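Local coordinates for cytoplasmic Protein STM1381 (Salmonella enterica subsp. enterica serovar Typhimurium, PDB 3SOZ) that is of unknown function but belongs to a family of putative glutamine amidotransferases related to class I glutamine amidotransferases, at residues F61-A65 / I97-L103; L179-L185 / C215-D219. All blocks are in the same frame, centred on the assembly; numbering follows the deposited sequence.

Overall arrangement
Contact 1 (61-65 with 97-103) and contact 2 (179-185 with 215-219) lie on opposite sides of the chain's centre, their own centres about 27 Å apart. Contact 2 is wholly buried and joins strand 175-187 to the chain that follows strand 211-216, its centre about 10 Å from that of the chain, against 18 Å for contact 1. Contact 1 is only partly buried: it sets a loop between helices 56-59 and 65-69 against the start of helix 100-109, and no structural element is common to the two. Contact 1 rests on apolar side chains against loop backbone and on the flank of one glutamine, whereas contact 2 is fixed by two hydrogen bonds to main-chain carbonyls, with small and aliphatic side chains around them.

Contact 1: residues F61-A65 / I97-L103; sequences FPQTA and IPDALQL
Leu103 lays its two methyls along the loop backbone from Pro62 to Ala65. CD1 lies 3.3 Å from Pro62 O and also meets Gln63 CA, while CD2 is turned to the peptide between Thr64 and Ala65, 3.7 Å from Thr64 C, so the leucine packs chiefly against loop backbone. Beside it, the Phe61 ring approaches Ala100 obliquely, with CE2 3.3 Å from Ala100 CB. The ring is carried there by a first torsion that sets CG opposite the backbone N (chi1 -170°), and one of its faces is covered by Pro62 CG of its own loop, over the ring centre. Ala100 and Leu103 lie in the first turn of helix 100-109, where Asp99 is the N-cap: its OD1 accepts from Leu101 N, nearly along the C-O axis, and from Gln102 N, above the carboxylate plane. The loop 61-65 leads into helix 65-69, whose Leu68 also touches Leu103, and helix 81-85 adds Phe84 against Ala100. Toward the surface, the chain of Gln63 is extended beyond CG and crosses Pro98 at about a right angle, CG lying 4.0 Å from Pro98 CD. Its amide continues to Ile97, where NE2 comes within 3.5 Å of CB. Ile97 also packs on Pro155 of a second subunit.

Contact 2: residues L179-L185 / C215-D219; sequences LLGYNKL and CFASD
The ring of Phe216 is met obliquely by Leu179, whose CD1 is 4.4 Å from Phe216 CZ, and a second aromatic, Trp239, makes an edge-to-face contact with Phe216. The Tyr182 ring likewise has Ala217 O in an oblique position, but it is the CB of the tyrosine, rather than its ring, that lies beside this oxygen. A chi1 of 61° sets CG of Tyr182 between the backbone N and the carbonyl carbon, and the ring extends away from 215-219, its OH hydrogen-bonded to Asp200 and Asn198. Ala217 O itself accepts from Asn183 N, 2.6 Å away with an N-H...O angle of 157°. The amide group of Asn183 is held elsewhere, OD1 by Gly119 N and ND2 by a weak bond to Asp150. The second bond across the contact comes from a side chain: Ser218 OG donates to Gly181 O at 2.8 Å, nearly in line with the carbonyl (167°). With OG trans to the main-chain nitrogen, the hydroxyl faces that oxygen, and Leu179 CD1 packs 3.7 Å from the same OG. At the other end, Ala217 CB lies 3.4 Å from Asn183 O and meets Leu185 CD1 at 4.1 Å. These bonds dock strand 175-187, which pairs antiparallel with 151-154 and 157-162, onto the chain just beyond strand 211-216, where the parallel strands of the central sheet are extended by antiparallel ones, an arrangement consistent with a class I glutamine amidotransferase-like alpha/beta fold.

Contact 1: residues F61-A65 / I97-L103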
loop_
_atom_site.group_PDB
_atom_site.type_symbol
_atom_site.label_atom_id
_atom_site.label_comp_id
_atom_site.label_asym_id
_atom_site.label_seq_id
_atom_site.Cartn_x
_atom_site.Cartn_y
_atom_site.Cartn_z
ATOM N N PHE A 61 -26.712 -6.779 1.983
ATOM C CA PHE A 61 -26.758 -5.546 1.173
ATOM C C PHE A 61 -27.763 -5.597 0.016
ATOM O O PHE A 61 -27.671 -6.496 -0.808
ATOM C CB PHE A 61 -25.392 -5.109 0.634
ATOM C CG PHE A 61 -25.429 -3.741 0.012
ATOM C CD1 PHE A 61 -25.486 -2.602 0.806
ATOM C CD2 PHE A 61 -25.465 -3.587 -1.350
ATOM C CE1 PHE A 61 -25.566 -1.334 0.240
ATOM C CE2 PHE A 61 -25.525 -2.296 -1.940
ATOM C CZ PHE A 61 -25.584 -1.179 -1.139
ATOM N N PRO A 62 -28.698 -4.614 -0.054
ATOM C CA PRO A 62 -29.700 -4.475 -1.120
ATOM C C PRO A 62 -29.149 -4.856 -2.481
ATOM O O PRO A 62 -28.080 -4.396 -2.858
ATOM C CB PRO A 62 -30.048 -2.981 -1.093
ATOM C CG PRO A 62 -29.498 -2.441 0.238
ATOM C CD PRO A 62 -28.939 -3.619 1.009
ATOM N N GLN A 63 -29.868 -5.706 -3.205
ATOM C CA GLN A 63 -29.377 -6.163 -4.487
ATOM C C GLN A 63 -30.248 -5.711 -5.668
ATOM O O GLN A 63 -29.962 -6.035 -6.822
ATOM C CB GLN A 63 -29.204 -7.683 -4.477
ATOM C CG GLN A 63 -28.161 -8.232 -3.483
ATOM C CD GLN A 63 -28.171 -9.763 -3.414
ATOM O OE1 GLN A 63 -29.201 -10.403 -3.649
ATOM N NE2 GLN A 63 -27.023 -10.350 -3.084
ATOM N N THR A 64 -31.295 -4.941 -5.393
ATOM C CA THR A 64 -32.127 -4.412 -6.489
ATOM C C THR A 64 -32.290 -2.897 -6.412
ATOM O O THR A 64 -32.216 -2.312 -5.325
ATOM C CB THR A 64 -33.520 -5.143 -6.633
ATOM O OG1 THR A 64 -34.329 -4.951 -5.459
ATOM C CG2 THR A 64 -33.338 -6.656 -6.912
ATOM N N ALA A 65 -32.502 -2.280 -7.576
ATOM C CA ALA A 65 -32.685 -0.830 -7.682
ATOM C C ALA A 65 -33.885 -0.324 -6.869
ATOM O O ALA A 65 -33.822 0.729 -6.217
ATOM C CB ALA A 65 -32.810 -0.410 -9.157
ATOM N N ILE A 97 -23.059 -12.122 -6.709
ATOM C CA ILE A 97 -24.032 -11.121 -6.295
ATOM C C ILE A 97 -23.732 -9.893 -7.142
ATOM O O ILE A 97 -22.660 -9.827 -7.735
ATOM C CB ILE A 97 -23.964 -10.785 -4.753
ATOM C CG1 ILE A 97 -22.953 -9.675 -4.475
ATOM C CG2 ILE A 97 -23.663 -12.009 -3.876
ATOM C CD1 ILE A 97 -23.530 -8.568 -3.612
ATOM N N PRO A 98 -24.668 -8.924 -7.228
ATOM C CA PRO A 98 -24.357 -7.740 -8.070
ATOM C C PRO A 98 -23.435 -6.700 -7.397
ATOM O O PRO A 98 -23.481 -6.519 -6.149
ATOM C CB PRO A 98 -25.745 -7.132 -8.358
ATOM C CG PRO A 98 -26.742 -8.254 -8.018
ATOM C CD PRO A 98 -26.092 -8.954 -6.842
ATOM N N ASP A 99 -22.604 -6.037 -8.218
ATOM C CA ASP A 99 -21.718 -4.950 -7.772
ATOM C C ASP A 99 -22.493 -3.875 -7.024
ATOM O O ASP A 99 -23.176 -3.081 -7.644
ATOM C CB ASP A 99 -20.994 -4.357 -8.990
ATOM C CG ASP A 99 -20.120 -3.141 -8.646
ATOM O OD1 ASP A 99 -20.328 -2.511 -7.576
ATOM O OD2 ASP A 99 -19.218 -2.810 -9.461
ATOM N N ALA A 100 -22.388 -3.863 -5.696
ATOM C CA ALA A 100 -23.055 -2.881 -4.780
ATOM C C ALA A 100 -22.803 -1.414 -5.100
ATOM O O ALA A 100 -23.578 -0.535 -4.705
ATOM C CB ALA A 100 -22.642 -3.140 -3.350
ATOM N N LEU A 101 -21.699 -1.155 -5.793
ATOM C CA LEU A 101 -21.270 0.192 -6.120
ATOM C C LEU A 101 -21.894 0.605 -7.451
ATOM O O LEU A 101 -22.111 1.806 -7.692
ATOM C CB LEU A 101 -19.738 0.254 -6.173
ATOM C CG LEU A 101 -18.855 0.786 -5.020
ATOM C CD1 LEU A 101 -19.513 0.888 -3.631
ATOM C CD2 LEU A 101 -17.536 0.028 -4.930
ATOM N N GLN A 102 -22.164 -0.379 -8.319
ATOM C CA GLN A 102 -22.976 -0.135 -9.496
ATOM C C GLN A 102 -24.335 0.260 -8.965
ATOM O O GLN A 102 -24.901 1.246 -9.416
ATOM C CB GLN A 102 -23.119 -1.371 -10.397
ATOM C CG GLN A 102 -22.365 -1.331 -11.721
ATOM C CD GLN A 102 -22.482 -0.007 -12.439
ATOM O OE1 GLN A 102 -21.644 0.317 -13.272
ATOM N NE2 GLN A 102 -23.505 0.765 -12.120
ATOM N N LEU A 103 -24.839 -0.492 -7.987
ATOM C CA LEU A 103 -26.116 -0.156 -7.384
ATOM C C LEU A 103 -26.220 1.281 -6.921
ATOM O O LEU A 103 -27.229 1.929 -7.181
ATOM C CB LEU A 103 -26.483 -1.103 -6.237
ATOM C CG LEU A 103 -27.213 -2.353 -6.735
ATOM C CD1 LEU A 103 -26.972 -3.623 -5.864
ATOM C CD2 LEU A 103 -28.711 -2.032 -6.929
#

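Contact 2: residues L179-L185 / C215-D219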
loop_
_atom_site.group_PDB
_atom_site.type_symbol
_atom_site.label_atom_id
_atom_site.label_comp_id
_atom_site.label_asym_id
_atom_site.label_seq_id
_atom_site.Cartn_x
_atom_site.Cartn_y
_atom_site.Cartn_z
ATOM N N LEU A 179 -9.589 21.315 11.839
ATOM C CA LEU A 179 -9.679 19.867 11.652
ATOM C C LEU A 179 -8.244 19.344 11.701
ATOM O O LEU A 179 -7.332 20.095 11.354
ATOM C CB LEU A 179 -10.355 19.547 10.312
ATOM C CG LEU A 179 -11.814 20.004 10.160
ATOM C CD1 LEU A 179 -12.175 20.058 8.715
ATOM C CD2 LEU A 179 -12.810 19.134 10.883
ATOM N N LEU A 180 -8.056 18.078 12.103
ATOM C CA LEU A 180 -6.732 17.479 12.239
ATOM C C LEU A 180 -6.204 16.678 11.033
ATOM O O LEU A 180 -5.070 16.140 11.074
ATOM C CB LEU A 180 -6.656 16.656 13.504
ATOM C CG LEU A 180 -6.999 17.406 14.785
ATOM C CD1 LEU A 180 -6.704 16.537 15.988
ATOM C CD2 LEU A 180 -6.140 18.620 14.839
ATOM N N GLY A 181 -6.992 16.611 9.961
ATOM C CA GLY A 181 -6.497 16.063 8.719
ATOM C C GLY A 181 -7.626 15.952 7.712
ATOM O O GLY A 181 -8.782 16.228 8.040
ATOM N N TYR A 182 -7.300 15.572 6.477
ATOM C CA TYR A 182 -8.306 15.391 5.457
ATOM C C TYR A 182 -7.707 14.542 4.344
ATOM O O TYR A 182 -6.491 14.343 4.268
ATOM C CB TYR A 182 -8.777 16.764 4.872
ATOM C CG TYR A 182 -7.650 17.561 4.217
ATOM C CD1 TYR A 182 -6.814 18.344 4.977
ATOM C CD2 TYR A 182 -7.399 17.482 2.869
ATOM C CE1 TYR A 182 -5.784 19.042 4.434
ATOM C CE2 TYR A 182 -6.333 18.182 2.312
ATOM C CZ TYR A 182 -5.529 18.951 3.136
ATOM O OH TYR A 182 -4.456 19.666 2.649
ATOM N N ASN A 183 -8.589 14.073 3.472
ATOM C CA ASN A 183 -8.198 13.442 2.240
ATOM C C ASN A 183 -7.938 14.502 1.171
ATOM O O ASN A 183 -8.740 15.393 0.949
ATOM C CB ASN A 183 -9.304 12.496 1.792
ATOM C CG ASN A 183 -9.426 11.261 2.669
ATOM O OD1 ASN A 183 -10.331 11.146 3.506
ATOM N ND2 ASN A 183 -8.519 10.310 2.458
ATOM N N LYS A 184 -6.806 14.390 0.496
ATOM C CA LYS A 184 -6.406 15.362 -0.474
ATOM C C LYS A 184 -7.062 14.931 -1.746
ATOM O O LYS A 184 -6.855 13.794 -2.173
ATOM C CB LYS A 184 -4.902 15.339 -0.659
ATOM C CG LYS A 184 -4.405 16.296 -1.709
ATOM C CD LYS A 184 -2.891 16.322 -1.766
ATOM C CE LYS A 184 -2.418 17.265 -2.892
ATOM N NZ LYS A 184 -0.968 17.578 -2.729
ATOM N N LEU A 185 -7.841 15.864 -2.319
ATOM C CA LEU A 185 -8.576 15.717 -3.560
ATOM C C LEU A 185 -8.357 16.904 -4.508
ATOM O O LEU A 185 -7.748 17.932 -4.173
ATOM C CB LEU A 185 -10.068 15.590 -3.270
ATOM C CG LEU A 185 -10.389 14.452 -2.305
ATOM C CD1 LEU A 185 -11.680 14.675 -1.626
ATOM C CD2 LEU A 185 -10.413 13.178 -3.049
ATOM N N CYS A 215 -18.838 15.511 -1.597
ATOM C CA CYS A 215 -17.656 15.019 -0.927
ATOM C C CYS A 215 -17.218 15.998 0.129
ATOM O O CYS A 215 -17.055 17.188 -0.133
ATOM C CB CYS A 215 -16.531 14.880 -1.911
ATOM S SG CYS A 215 -16.868 13.581 -3.047
ATOM N N PHE A 216 -17.031 15.485 1.332
ATOM C CA PHE A 216 -16.476 16.255 2.410
ATOM C C PHE A 216 -15.142 15.589 2.749
ATOM O O PHE A 216 -15.105 14.390 3.036
ATOM C CB PHE A 216 -17.453 16.280 3.604
ATOM C CG PHE A 216 -16.921 17.009 4.784
ATOM C CD1 PHE A 216 -16.932 18.399 4.818
ATOM C CD2 PHE A 216 -16.330 16.316 5.831
ATOM C CE1 PHE A 216 -16.385 19.079 5.905
ATOM C CE2 PHE A 216 -15.791 16.991 6.915
ATOM C CZ PHE A 216 -15.816 18.366 6.951
ATOM N N ALA A 217 -14.055 16.355 2.701
ATOM C CA ALA A 217 -12.693 15.780 2.665
ATOM C C ALA A 217 -12.116 15.382 4.012
ATOM O O ALA A 217 -10.969 14.935 4.074
ATOM C CB ALA A 217 -11.722 16.698 1.959
ATOM N N SER A 218 -12.897 15.540 5.074
ATOM C CA SER A 218 -12.410 15.286 6.416
ATOM C C SER A 218 -13.386 14.345 7.060
ATOM O O SER A 218 -14.211 13.761 6.379
ATOM C CB SER A 218 -12.288 16.574 7.223
ATOM O OG SER A 218 -11.569 16.375 8.428
ATOM N N ASP A 219 -13.278 14.175 8.358
ATOM C CA ASP A 219 -14.014 13.143 9.035
ATOM C C ASP A 219 -15.043 13.871 9.873
ATOM O O ASP A 219 -14.780 14.927 10.428
ATOM C CB ASP A 219 -13.067 12.347 9.940
ATOM C CG ASP A 219 -13.607 10.960 10.333
ATOM O OD1 ASP A 219 -14.805 10.755 10.601
ATOM O OD2 ASP A 219 -12.787 10.042 10.421
#